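Local atomic coordinates of hypothetical protein (Haemophilus influenzae, PDB entry 2HJ1), a protein that is of unknown function but belongs to the RnfH family, has a ubiquitin-like sequence and crystallises as a domain-swapped dimer. Residues E34-V38 with Q39-T43. Residues are numbered along the deposited sequence; the frame is centred on the assembly and turned at random.
Sequences EGITV and QTAIT
Ile-36 lays its longer branch, CG1 and CD1, across Thr-40 and the start of the next residue: CG1 meets Thr-40 CB at 3.7 Å, while CD1 rests on the backbone of Ala-41 and reaches its CB at 4.0 Å. An extended chain, with CG1 anti to the backbone N (chi1 -172°), carries CD1 over the first turn of helix 38-45. Thr-37 is the N-cap. Its OG1, turned between its own N and carbonyl carbon, accepts from Thr-40 N at 3.2 Å with an N-H...O angle of 160°. A water bridges Thr-37 N, as acceptor at 3.1 Å, to Thr-40 OG1. Helical bonding starts at once: Ala-41 N donates to Thr-37 O almost linearly (174°), and Ile-42 N to Val-38 O. Along the buried side, Val-38 CG1 and Ile-42 CD1 lie 3.8 Å apart, their side chains pointing the same way; Ile-63 touches Val-38, and Ile-61 touches Ile-42. The second subunit takes backbone hydrogen bonds with Ile-36, Val-38 and Gln-39 and packs its Leu-74 against Ala-41. The chemistry is thus that of a capped helix start, one first-turn N-H met by the threonine hydroxyl and the backbone around it bonded to the swapped partner.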
loop_
_atom_site.group_PDB
_atom_site.type_symbol
_atom_site.label_atom_id
_atom_site.label_comp_id
_atom_site.label_asym_id
_atom_site.label_seq_id
_atom_site.Cartn_x
_atom_site.Cartn_y
_atom_site.Cartn_z
ATOM N N GLU B 34 11.581 -7.848 -12.700
ATOM C CA GLU B 34 10.302 -8.437 -12.409
ATOM C C GLU B 34 10.500 -9.902 -11.960
ATOM O O GLU B 34 11.291 -10.638 -12.560
ATOM C CB GLU B 34 9.440 -8.365 -13.654
ATOM C CG GLU B 34 8.085 -9.004 -13.533
ATOM C CD GLU B 34 7.326 -9.013 -14.881
ATOM O OE1 GLU B 34 6.306 -8.283 -14.942
ATOM O OE2 GLU B 34 7.762 -9.725 -15.858
ATOM N N GLY B 35 9.806 -10.307 -10.895
ATOM C CA GLY B 35 10.086 -11.598 -10.258
ATOM C C GLY B 35 10.817 -11.522 -8.913
ATOM O O GLY B 35 10.768 -12.460 -8.133
ATOM N N ILE B 36 11.506 -10.418 -8.641
ATOM C CA ILE B 36 12.145 -10.185 -7.322
ATOM C C ILE B 36 11.095 -10.259 -6.168
ATOM O O ILE B 36 9.942 -9.837 -6.314
ATOM C CB ILE B 36 12.990 -8.827 -7.368
ATOM C CG1 ILE B 36 13.832 -8.614 -6.126
ATOM C CG2 ILE B 36 12.092 -7.624 -7.530
ATOM C CD1 ILE B 36 14.828 -7.450 -6.247
ATOM N N THR B 37 11.479 -10.810 -5.010
ATOM C CA THR B 37 10.573 -10.857 -3.886
ATOM C C THR B 37 10.842 -9.691 -2.934
ATOM O O THR B 37 11.887 -9.062 -3.014
ATOM C CB THR B 37 10.816 -12.127 -3.055
ATOM O OG1 THR B 37 12.209 -12.149 -2.756
ATOM C CG2 THR B 37 10.429 -13.404 -3.876
ATOM N N VAL B 38 9.930 -9.467 -1.993
ATOM C CA VAL B 38 10.163 -8.510 -0.899
ATOM C C VAL B 38 11.536 -8.688 -0.221
ATOM O O VAL B 38 12.300 -7.745 -0.095
ATOM C CB VAL B 38 9.059 -8.665 0.134
ATOM C CG1 VAL B 38 9.286 -7.784 1.320
ATOM C CG2 VAL B 38 7.639 -8.365 -0.544
ATOM N N GLN B 39 11.866 -9.914 0.210
ATOM C CA GLN B 39 13.121 -10.127 0.943
ATOM C C GLN B 39 14.315 -9.828 0.051
ATOM O O GLN B 39 15.291 -9.215 0.468
ATOM C CB GLN B 39 13.188 -11.600 1.447
ATOM C CG GLN B 39 14.494 -11.931 2.215
ATOM C CD GLN B 39 14.500 -13.405 2.589
ATOM O OE1 GLN B 39 15.120 -14.247 1.908
ATOM N NE2 GLN B 39 13.688 -13.734 3.556
ATOM N N THR B 40 14.263 -10.218 -1.204
ATOM C CA THR B 40 15.431 -9.927 -2.050
ATOM C C THR B 40 15.664 -8.428 -2.284
ATOM O O THR B 40 16.795 -7.958 -2.253
ATOM C CB THR B 40 15.328 -10.677 -3.417
ATOM O OG1 THR B 40 15.065 -12.080 -3.152
ATOM C CG2 THR B 40 16.616 -10.538 -4.200
ATOM N N ALA B 41 14.597 -7.677 -2.544
ATOM C CA ALA B 41 14.714 -6.188 -2.706
ATOM C C ALA B 41 15.321 -5.598 -1.427
ATOM O O ALA B 41 16.271 -4.852 -1.471
ATOM C CB ALA B 41 13.366 -5.595 -2.970
ATOM N N ILE B 42 14.799 -5.982 -0.279
ATOM C CA ILE B 42 15.311 -5.430 0.958
ATOM C C ILE B 42 16.799 -5.787 1.131
ATOM O O ILE B 42 17.663 -4.922 1.357
ATOM C CB ILE B 42 14.475 -5.885 2.184
ATOM C CG1 ILE B 42 13.016 -5.411 2.061
ATOM C CG2 ILE B 42 15.097 -5.342 3.523
ATOM C CD1 ILE B 42 12.067 -5.985 3.174
ATOM N N THR B 43 17.129 -7.070 1.017
ATOM C CA THR B 43 18.527 -7.461 1.289
ATOM C C THR B 43 19.510 -6.894 0.253
ATOM O O THR B 43 20.646 -6.576 0.590
ATOM C CB THR B 43 18.672 -9.011 1.401
ATOM O OG1 THR B 43 18.200 -9.610 0.196
ATOM C CG2 THR B 43 17.823 -9.554 2.526
HETATM O O HOH W 1 13.747 -12.810 -5.561
#